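PDB 5GZT: chitinase from Paenibacillus sp. FPU-7, which probably hydrolyses chitin and chitodextrins at random internal positions, cutting the beta-1,4 linkages between their N-acetylglucosamine units. Local coordinates for residues B[55-58]-B[59-63]; B[465-469]-B[470-474]; B[560-563]-B[564-568]; B[681-684]-B[685-689]; B[741-745]-B[746-750]. One frame throughout, in Å; residues are numbered along the deposited sequence.

Contact 1. Residues B[55-58]-B[59-63]; sequences VVLK and DLLPA
Leu57 and Leu61 meet methyl to methyl, with CD2 of Leu57 4.2 Å from CD2 of Leu61. They pack on the buried side of the tight turn that follows strand 55-57, Leu57 ending the strand and Leu61 closing the turn. Two parallel sheets, filled alternately as the chain advances, mark this region as a parallel beta-helix, and the turn carries the chain from one face toward strand 67-70 on the next. Both leucines also lie on Val67, and Leu61 reaches Ile36 of the preceding coil, so the inner side of the corner is closed by branched aliphatic groups.

The turn itself is a type I beta turn from Lys58 to Leu61. Its closing bond runs from Leu61 N to Lys58 O over 3.0 Å with an N-H...O angle of 155°. CB of Leu61 lies only 3.2 Å from the same Lys58 O. With its CG swung opposite the backbone N (chi1 -165°), Leu61 sends its methyls to the inner side of the turn.

The outer side is looser. CB of Lys58 comes within 4.2 Å of Leu60 CD1, but the lysine chain then bends and its end leads off from the turn. Asp59 and Leu60, at the two central positions, are solvent-exposed. Asp59 turns outward and hydrogen-bonds through OD1 to Ser81 OG. The chemistry is thus divided: one backbone bond sets the reversal, apolar contact seals its inner face, and the polar groups are carried on the surface of the coil.

Contact 2. Residues B[465-469]-B[470-474]; sequences DSVEL and TKITP
Glu468 and Lys471 cross obliquely on the outer side of the first turn of helix 469-472, close along most of their length. CB of Glu468 lies 3.7 Å from CB of Lys471, and at the far end OE2 of Glu468 forms a salt bridge of 3.6 Å with Lys471 NZ. The other carboxylate oxygen, OE1, is held by Thr430 OG1 of helix 425-447, so the two oxygens have different partners.

Ile472 is buried against the same helix, on Thr430 and Leu433. Its CG1 stands between the backbone N and the carbonyl carbon (chi1 66°), which brings both CG1 and CG2 of Ile472 to 3.5 Å from Glu468 O, on the same side of that oxygen. CD1 of Ile472 then approaches Val467 CG2 and, at 4.3 Å, Leu469 CD2.

Below these side chains the backbone is tightly bound. Ile472 N lies 2.6 Å from O of Glu468, the N-cap residue, almost in line with its C=O bond. Leu469 O takes two protons from one residue, Thr473: the main-chain N at 2.9 Å and OG1 at 2.6 Å, arriving from opposite faces of the carbonyl plane. OG1 gets there by lying beside its own backbone N (chi1 -67°). The chemistry implies a first helical turn held by main-chain and hydroxyl bonds, with a carboxylate shared between a lysine of that turn and a threonine of helix 425-447.

Contact 3. Residues B[560-563]-B[564-568]; sequences GTIV and YSELV
Val563 O is gripped by two backbone amides of the helix that follows it. Leu567 N lies 3.1 Å from this oxygen, in the carbonyl plane and with an N-H...O angle of 158°. Glu566 N is at 3.1 Å from the same Val563 O, but its bond is bent and weak. Val563 is the N-cap residue of a strand-to-helix junction, where the weakly bonded edge strand 561-563 gives way directly to helix 564-570. The short axes of the two elements stand at 76° to each other. The strand borders an antiparallel sheet placed in sequence between barrel strands 527-532 and 619-623, which is consistent with the small alpha+beta insertion domain found in many family 18 chitinases.

Side chains fill the elbow. Ile562 points toward the helix and lays CG2 against two of its residues: Glu566 CG at 3.5 Å, met at a slant, and Leu567 CD2 at 3.7 Å, crossing at about a right angle. CG2 reaches both because it stands opposite the backbone N of Ile562, leaving CG1 beside that N. Leu567 and Ile562 also pack on Ile597 of strand 596-598, two strands across the sheet, so the junction is sealed to the sheet by aliphatic groups. Beyond CG the Glu566 chain bends, and its carboxylate leads away from the strand.

On the other flank, Tyr564 directs its hydroxyl to Glu633, where the two are hydrogen-bonded. One face of its ring carries CG2 of Val568, 3.5 Å above the plane and offset toward the rim. CG2 of Val563 touches the first helical turn, 3.4 Å from Ser565 OG.

Contact 4. Residues B[681-684]-B[685-689]; sequences GTLK and PVISA
Lys684 leads its side chain back alongside residues 686-688, across the loop between strands 668-678 and 692-695 of the immunoglobulin-like domain. At the base, CB of Lys684 sits 3.6 Å from Val686 O. CG lies beside the backbone N of Lys684, and the chain runs straight on to CD before bending at chi3 (-78°). That bend carries CE past Ser741 O, a backbone oxygen of the neighbouring loop, and turns the amine toward Ser688.

The tip, NZ, forms a salt bridge with Asp691 and also gives a proton to a water molecule 2.8 Å from NZ. This water is the hub of the polar side: it donates to Val686 O at 2.7 Å and is bonded to Ser688 OG at 2.9 Å. The amide of Ser688, also a donor, bonds to the same Asp691 OD2 that pairs with NZ. One carboxylate and one water therefore tie the lysine to the far limb of the turn.

The apolar side is formed by Leu683 and Ile687, whose side chains meet at a slant and both rest on Asn707 of strand 703-707. CG1 of Ile687 occupies the position between backbone N and carbonyl carbon, and CG2, beside the N, is the branch that makes the contact. That methyl lies 3.9 Å from Lys684 O and 4.1 Å from both CB and CD2 of Leu683.

Contact 5. Residues B[741-745]-B[746-750]; sequences SAVLE and ANMTD
In the loop joining strands 732-738 and 754-759, Met748 lays its sulfur against Glu745 and Val743. SD of Met748 lies 3.5 Å from Glu745 CB and also rests on CG, lying slantwise over the aliphatic part of the glutamate. Val743 comes in at about a right angle and touches with CG2, 4.1 Å from Met748 SD. The methionine chain is extended from CA to SD (chi2 -169°), which carries the sulfur out over Glu745.

This loop belongs to the immunoglobulin-like domain and faces two helices of the first family 18 domain: Glu745 lies on Ala603 and Ala606 of helix 602-614, while Glu745 and Met748 both touch Arg641 of helix 633-642. Glu745 is buried and bent at chi2 (83°). Its OE2 bonds to Thr682 OG1 of the adjoining loop, and OE1 is also hydrogen-bonded outside the contact.

The backbone is bridged by solvent where the chain turns. A water lies 2.8 Å from Glu745 O, to which it probably donates, and accepts from Met748 N at 3.2 Å. Ala746 is exposed to solvent, though its CB packs on Tyr607.

In the fold
The five contacts follow one another in series along the chain. Contact 1 lies in the N-terminal parallel beta-helix, with its centre about 50 Å from that of contact 2 and 82 Å or more from the others. Contacts 2 and 3 share the first family 18 domain, their centres about 34 Å apart. Contacts 4 and 5 are neighbouring loops of the immunoglobulin-like domain, with centres about 9 Å apart, and touch through backbone bonds as well as through Thr682 and Glu745. Contact 3 approaches contact 4 to about 8 Å between nearest atoms. Strand 578-582 and helix 602-614 meet these loops, joining the immunoglobulin-like domain to the first family 18 domain.

Contact 1. Residues B[55-58]-B[59-63]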
# COMPACT_ATOMS: atom_id res chain seq x y z
N VAL B 55 60.48 5.57 -17.95
CA VAL B 55 61.41 6.05 -18.93
C VAL B 55 61.38 7.57 -18.90
O VAL B 55 60.27 8.15 -18.87
CB VAL B 55 60.99 5.58 -20.35
CG1 VAL B 55 61.98 6.06 -21.38
CG2 VAL B 55 60.82 4.07 -20.41
N VAL B 56 62.55 8.21 -18.98
CA VAL B 56 62.67 9.65 -18.94
C VAL B 56 63.64 10.01 -20.00
O VAL B 56 64.73 9.45 -20.00
CB VAL B 56 63.31 10.20 -17.59
CG1 VAL B 56 63.26 11.74 -17.58
CG2 VAL B 56 62.67 9.63 -16.35
N LEU B 57 63.31 10.98 -20.86
CA LEU B 57 64.22 11.57 -21.83
C LEU B 57 64.74 12.81 -21.14
O LEU B 57 63.93 13.72 -20.85
CB LEU B 57 63.49 11.94 -23.15
CG LEU B 57 63.14 10.72 -24.02
CD1 LEU B 57 62.23 9.77 -23.27
CD2 LEU B 57 62.54 11.16 -25.34
N LYS B 58 66.03 12.85 -20.82
CA LYS B 58 66.58 13.95 -19.97
C LYS B 58 67.12 15.05 -20.78
O LYS B 58 67.25 14.91 -22.02
CB LYS B 58 67.66 13.45 -19.05
CG LYS B 58 67.13 12.61 -17.90
CD LYS B 58 67.18 13.38 -16.60
CE LYS B 58 66.69 12.49 -15.50
NZ LYS B 58 66.37 13.29 -14.31
N ASP B 59 67.43 16.18 -20.11
CA ASP B 59 67.91 17.37 -20.84
C ASP B 59 69.28 17.12 -21.57
O ASP B 59 69.62 17.85 -22.51
CB ASP B 59 67.92 18.68 -19.93
CG ASP B 59 68.03 20.00 -20.76
OD1 ASP B 59 67.32 20.24 -21.77
OD2 ASP B 59 68.88 20.84 -20.42
N LEU B 60 70.01 16.07 -21.18
CA LEU B 60 71.30 15.67 -21.85
C LEU B 60 71.07 15.06 -23.28
O LEU B 60 72.01 15.02 -24.11
CB LEU B 60 72.09 14.74 -20.92
CG LEU B 60 72.23 15.16 -19.40
CD1 LEU B 60 71.80 14.07 -18.39
CD2 LEU B 60 73.62 15.74 -19.06
N LEU B 61 69.82 14.61 -23.57
CA LEU B 61 69.43 14.14 -24.90
C LEU B 61 69.90 15.07 -26.02
O LEU B 61 69.54 16.22 -26.03
CB LEU B 61 67.91 13.98 -25.04
CG LEU B 61 67.49 13.16 -26.26
CD1 LEU B 61 67.80 11.71 -26.02
CD2 LEU B 61 66.00 13.28 -26.53
N PRO B 62 70.71 14.56 -26.97
CA PRO B 62 71.21 15.48 -28.01
C PRO B 62 70.16 15.82 -29.05
O PRO B 62 69.17 15.07 -29.21
CB PRO B 62 72.39 14.71 -28.67
CG PRO B 62 72.71 13.60 -27.75
CD PRO B 62 71.52 13.32 -26.87
N ALA B 63 70.40 16.91 -29.76
CA ALA B 63 69.57 17.30 -30.87
C ALA B 63 69.46 16.12 -31.88
O ALA B 63 70.38 15.30 -31.98
CB ALA B 63 70.15 18.53 -31.53

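Contact 2. Residues B[465-469]-B[470-474]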
# COMPACT_ATOMS: atom_id res chain seq x y z
N ASP B 465 23.73 8.74 3.67
CA ASP B 465 25.20 8.71 3.69
C ASP B 465 25.77 7.30 3.83
O ASP B 465 26.95 7.12 3.57
CB ASP B 465 25.73 9.51 4.87
CG ASP B 465 25.71 11.02 4.63
OD1 ASP B 465 25.51 11.53 3.51
OD2 ASP B 465 25.96 11.72 5.61
N SER B 466 24.96 6.32 4.23
CA SER B 466 25.40 4.97 4.50
C SER B 466 25.02 3.99 3.40
O SER B 466 25.38 2.81 3.48
CB SER B 466 24.80 4.49 5.83
OG SER B 466 25.23 5.33 6.91
N VAL B 467 24.32 4.46 2.38
CA VAL B 467 23.90 3.58 1.30
C VAL B 467 24.10 4.32 -0.03
O VAL B 467 24.39 5.53 -0.05
CB VAL B 467 22.41 3.11 1.43
CG1 VAL B 467 22.13 2.43 2.77
CG2 VAL B 467 21.46 4.27 1.27
N GLU B 468 23.97 3.55 -1.11
CA GLU B 468 24.28 3.99 -2.49
C GLU B 468 23.02 4.14 -3.30
O GLU B 468 22.64 3.27 -4.11
CB GLU B 468 25.31 3.03 -3.17
CG GLU B 468 26.63 2.89 -2.38
CD GLU B 468 27.69 1.96 -3.03
OE1 GLU B 468 27.37 0.82 -3.46
OE2 GLU B 468 28.86 2.41 -3.08
N LEU B 469 22.33 5.26 -3.06
CA LEU B 469 20.95 5.38 -3.51
C LEU B 469 20.85 5.27 -5.01
O LEU B 469 19.99 4.52 -5.55
CB LEU B 469 20.29 6.68 -2.99
CG LEU B 469 20.12 6.78 -1.48
CD1 LEU B 469 19.79 8.19 -1.08
CD2 LEU B 469 19.03 5.83 -1.03
N THR B 470 21.72 6.00 -5.69
CA THR B 470 21.70 6.02 -7.15
C THR B 470 22.05 4.62 -7.62
O THR B 470 21.42 4.10 -8.55
CB THR B 470 22.69 7.09 -7.69
OG1 THR B 470 22.13 8.41 -7.49
CG2 THR B 470 22.97 6.87 -9.19
N LYS B 471 23.00 3.97 -6.92
CA LYS B 471 23.33 2.58 -7.26
C LYS B 471 22.26 1.54 -6.98
O LYS B 471 22.03 0.69 -7.82
CB LYS B 471 24.65 2.16 -6.66
CG LYS B 471 25.80 2.98 -7.24
CD LYS B 471 27.16 2.42 -6.87
CE LYS B 471 28.14 3.54 -6.54
NZ LYS B 471 29.51 2.98 -6.56
N ILE B 472 21.58 1.59 -5.83
CA ILE B 472 20.60 0.52 -5.52
C ILE B 472 19.28 0.72 -6.18
O ILE B 472 18.53 -0.22 -6.41
CB ILE B 472 20.37 0.35 -4.00
CG1 ILE B 472 19.69 1.57 -3.35
CG2 ILE B 472 21.68 0.05 -3.30
CD1 ILE B 472 19.87 1.66 -1.84
N THR B 473 18.96 1.95 -6.53
CA THR B 473 17.59 2.24 -7.01
C THR B 473 17.20 1.48 -8.23
O THR B 473 16.03 1.05 -8.34
CB THR B 473 17.37 3.78 -7.18
OG1 THR B 473 17.40 4.41 -5.90
CG2 THR B 473 16.07 4.09 -7.74
N PRO B 474 18.15 1.26 -9.19
CA PRO B 474 17.73 0.42 -10.32
C PRO B 474 17.34 -1.00 -9.98
O PRO B 474 16.52 -1.60 -10.67
CB PRO B 474 18.97 0.44 -11.24
CG PRO B 474 19.57 1.76 -10.99
CD PRO B 474 19.37 2.00 -9.49

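Contact 3. Residues B[560-563]-B[564-568]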
# COMPACT_ATOMS: atom_id res chain seq x y z
N GLY B 560 7.00 5.19 26.11
CA GLY B 560 7.65 5.42 24.79
C GLY B 560 6.69 5.66 23.62
O GLY B 560 6.79 6.72 22.91
N THR B 561 5.87 4.63 23.35
CA THR B 561 4.89 4.58 22.28
C THR B 561 3.56 4.11 22.85
O THR B 561 3.53 3.34 23.78
CB THR B 561 5.23 3.68 21.08
OG1 THR B 561 5.36 2.35 21.53
CG2 THR B 561 6.54 4.10 20.35
N ILE B 562 2.46 4.64 22.33
CA ILE B 562 1.11 4.15 22.61
C ILE B 562 0.41 3.93 21.28
O ILE B 562 0.35 4.83 20.47
CB ILE B 562 0.34 5.18 23.47
CG1 ILE B 562 1.02 5.42 24.77
CG2 ILE B 562 -1.08 4.68 23.74
CD1 ILE B 562 0.51 6.60 25.59
N VAL B 563 -0.15 2.75 21.03
CA VAL B 563 -0.70 2.39 19.75
C VAL B 563 -2.03 3.16 19.55
O VAL B 563 -2.68 3.61 20.53
CB VAL B 563 -0.87 0.88 19.59
CG1 VAL B 563 0.46 0.13 19.91
CG2 VAL B 563 -2.00 0.34 20.49
N TYR B 564 -2.34 3.48 18.30
CA TYR B 564 -3.52 4.33 18.01
C TYR B 564 -4.83 3.79 18.64
O TYR B 564 -5.63 4.56 19.09
CB TYR B 564 -3.72 4.40 16.51
CG TYR B 564 -4.77 5.38 16.03
CD1 TYR B 564 -4.62 6.77 16.22
CD2 TYR B 564 -5.96 4.92 15.45
CE1 TYR B 564 -5.61 7.65 15.78
CE2 TYR B 564 -6.92 5.80 14.99
CZ TYR B 564 -6.76 7.17 15.13
OH TYR B 564 -7.71 8.06 14.66
N SER B 565 -5.09 2.49 18.58
CA SER B 565 -6.33 1.94 19.17
C SER B 565 -6.47 2.30 20.64
O SER B 565 -7.56 2.62 21.10
CB SER B 565 -6.38 0.43 19.02
OG SER B 565 -5.21 -0.19 19.55
N GLU B 566 -5.36 2.30 21.38
CA GLU B 566 -5.39 2.65 22.77
C GLU B 566 -5.64 4.16 22.94
O GLU B 566 -6.35 4.58 23.85
CB GLU B 566 -4.09 2.24 23.44
CG GLU B 566 -3.84 2.75 24.84
CD GLU B 566 -4.83 2.22 25.88
OE1 GLU B 566 -5.40 1.10 25.74
OE2 GLU B 566 -5.11 2.96 26.86
N LEU B 567 -5.08 4.97 22.04
CA LEU B 567 -5.36 6.39 22.06
C LEU B 567 -6.84 6.67 21.83
O LEU B 567 -7.43 7.47 22.51
CB LEU B 567 -4.49 7.19 21.05
CG LEU B 567 -2.96 7.19 21.22
CD1 LEU B 567 -2.33 7.92 20.02
CD2 LEU B 567 -2.54 7.81 22.52
N VAL B 568 -7.41 6.02 20.87
CA VAL B 568 -8.84 6.17 20.60
C VAL B 568 -9.62 5.78 21.88
O VAL B 568 -10.48 6.53 22.34
CB VAL B 568 -9.24 5.33 19.40
CG1 VAL B 568 -10.75 5.25 19.27
CG2 VAL B 568 -8.63 5.91 18.09

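Contact 4. Residues B[681-684]-B[685-689]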
# COMPACT_ATOMS: atom_id res chain seq x y z
N GLY B 681 -13.70 13.04 7.38
CA GLY B 681 -13.39 14.40 7.82
C GLY B 681 -13.08 14.41 9.30
O GLY B 681 -13.54 13.52 10.03
N THR B 682 -12.36 15.44 9.75
CA THR B 682 -11.89 15.56 11.10
C THR B 682 -12.20 16.92 11.61
O THR B 682 -11.64 17.88 11.13
CB THR B 682 -10.37 15.27 11.15
OG1 THR B 682 -10.07 14.07 10.36
CG2 THR B 682 -9.92 15.12 12.53
N LEU B 683 -13.03 17.03 12.67
CA LEU B 683 -13.33 18.31 13.25
C LEU B 683 -12.04 18.99 13.77
O LEU B 683 -11.13 18.35 14.29
CB LEU B 683 -14.31 18.24 14.43
CG LEU B 683 -15.68 17.57 14.21
CD1 LEU B 683 -16.40 17.46 15.52
CD2 LEU B 683 -16.44 18.42 13.20
N LYS B 684 -12.02 20.32 13.62
CA LYS B 684 -11.16 21.17 14.44
C LYS B 684 -11.35 20.77 15.91
O LYS B 684 -12.49 20.44 16.36
CB LYS B 684 -11.53 22.63 14.27
CG LYS B 684 -11.27 23.17 12.85
CD LYS B 684 -11.72 24.63 12.70
CE LYS B 684 -13.20 24.74 12.55
NZ LYS B 684 -13.81 26.11 12.69
N PRO B 685 -10.30 20.85 16.68
CA PRO B 685 -10.46 20.50 18.08
C PRO B 685 -11.58 21.28 18.78
O PRO B 685 -12.23 20.73 19.69
CB PRO B 685 -9.06 20.79 18.68
CG PRO B 685 -8.15 20.64 17.50
CD PRO B 685 -8.89 21.02 16.28
N VAL B 686 -11.77 22.55 18.36
CA VAL B 686 -12.82 23.42 18.80
C VAL B 686 -13.56 23.96 17.54
O VAL B 686 -12.98 24.78 16.79
CB VAL B 686 -12.35 24.59 19.70
CG1 VAL B 686 -13.49 25.53 20.03
CG2 VAL B 686 -11.78 24.05 21.03
N ILE B 687 -14.84 23.56 17.36
CA ILE B 687 -15.71 24.11 16.35
C ILE B 687 -16.39 25.34 16.81
O ILE B 687 -16.46 25.59 18.01
CB ILE B 687 -16.72 23.09 15.83
CG1 ILE B 687 -17.73 22.64 16.90
CG2 ILE B 687 -15.99 21.86 15.34
CD1 ILE B 687 -18.90 21.84 16.30
N SER B 688 -16.89 26.10 15.87
CA SER B 688 -17.66 27.33 16.11
C SER B 688 -19.11 27.14 15.63
O SER B 688 -19.40 26.19 14.86
CB SER B 688 -17.02 28.50 15.37
OG SER B 688 -15.74 28.77 15.96
N ALA B 689 -19.98 28.04 16.06
CA ALA B 689 -21.45 27.89 15.77
C ALA B 689 -21.75 27.79 14.27
O ALA B 689 -22.67 27.07 13.85
CB ALA B 689 -22.20 29.10 16.37
O HOH W 1 -13.58 26.99 15.30

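Contact 5. Residues B[741-745]-B[746-750]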
# COMPACT_ATOMS: atom_id res chain seq x y z
N SER B 741 -16.44 24.06 6.70
CA SER B 741 -15.62 24.90 7.59
C SER B 741 -15.34 24.23 8.94
O SER B 741 -14.46 24.69 9.66
CB SER B 741 -16.30 26.22 7.77
OG SER B 741 -17.48 26.06 8.58
N ALA B 742 -16.05 23.14 9.28
CA ALA B 742 -15.85 22.47 10.60
C ALA B 742 -14.60 21.66 10.68
O ALA B 742 -14.15 21.40 11.78
CB ALA B 742 -17.04 21.55 10.93
N VAL B 743 -14.06 21.22 9.53
CA VAL B 743 -13.01 20.19 9.54
C VAL B 743 -11.64 20.80 9.18
O VAL B 743 -11.55 21.90 8.67
CB VAL B 743 -13.31 19.03 8.59
CG1 VAL B 743 -14.63 18.35 9.04
CG2 VAL B 743 -13.44 19.49 7.13
N LEU B 744 -10.62 20.01 9.44
CA LEU B 744 -9.23 20.34 9.31
C LEU B 744 -8.79 20.12 7.87
O LEU B 744 -7.89 20.77 7.43
CB LEU B 744 -8.41 19.38 10.26
CG LEU B 744 -8.51 19.74 11.74
CD1 LEU B 744 -7.78 18.75 12.66
CD2 LEU B 744 -8.01 21.11 12.04
N GLU B 745 -9.36 19.15 7.20
CA GLU B 745 -9.02 18.86 5.85
C GLU B 745 -9.43 20.04 4.98
O GLU B 745 -10.39 20.74 5.27
CB GLU B 745 -9.78 17.61 5.35
CG GLU B 745 -9.32 16.29 5.99
CD GLU B 745 -9.96 15.99 7.37
OE1 GLU B 745 -10.66 16.85 7.90
OE2 GLU B 745 -9.76 14.90 7.93
N ALA B 746 -8.74 20.22 3.90
CA ALA B 746 -8.82 21.47 3.09
C ALA B 746 -10.03 21.57 2.18
O ALA B 746 -10.65 22.62 2.13
CB ALA B 746 -7.55 21.61 2.23
N ASN B 747 -10.37 20.58 1.39
CA ASN B 747 -11.41 20.96 0.37
C ASN B 747 -12.64 20.03 0.40
O ASN B 747 -13.18 19.68 -0.62
CB ASN B 747 -10.80 20.97 -1.06
CG ASN B 747 -9.67 21.99 -1.22
OD1 ASN B 747 -9.89 23.22 -1.21
ND2 ASN B 747 -8.45 21.47 -1.34
N MET B 748 -13.09 19.70 1.60
CA MET B 748 -14.30 18.88 1.72
C MET B 748 -15.57 19.69 1.53
O MET B 748 -15.56 20.91 1.57
CB MET B 748 -14.29 18.24 3.05
CG MET B 748 -13.06 17.41 3.22
SD MET B 748 -12.99 16.30 4.64
CE MET B 748 -14.20 15.00 4.17
N THR B 749 -16.67 19.02 1.25
CA THR B 749 -17.95 19.67 1.14
C THR B 749 -18.85 19.27 2.33
O THR B 749 -18.56 18.34 3.04
CB THR B 749 -18.63 19.28 -0.14
OG1 THR B 749 -18.66 17.86 -0.23
CG2 THR B 749 -17.82 19.87 -1.34
N ASP B 750 -19.90 20.04 2.53
CA ASP B 750 -20.84 19.84 3.67
C ASP B 750 -21.33 18.41 3.76
O ASP B 750 -21.46 17.75 2.78
CB ASP B 750 -22.05 20.74 3.49
CG ASP B 750 -21.72 22.20 3.55
OD1 ASP B 750 -20.58 22.60 3.81
OD2 ASP B 750 -22.64 22.97 3.33
O HOH W 2 -12.86 21.44 4.26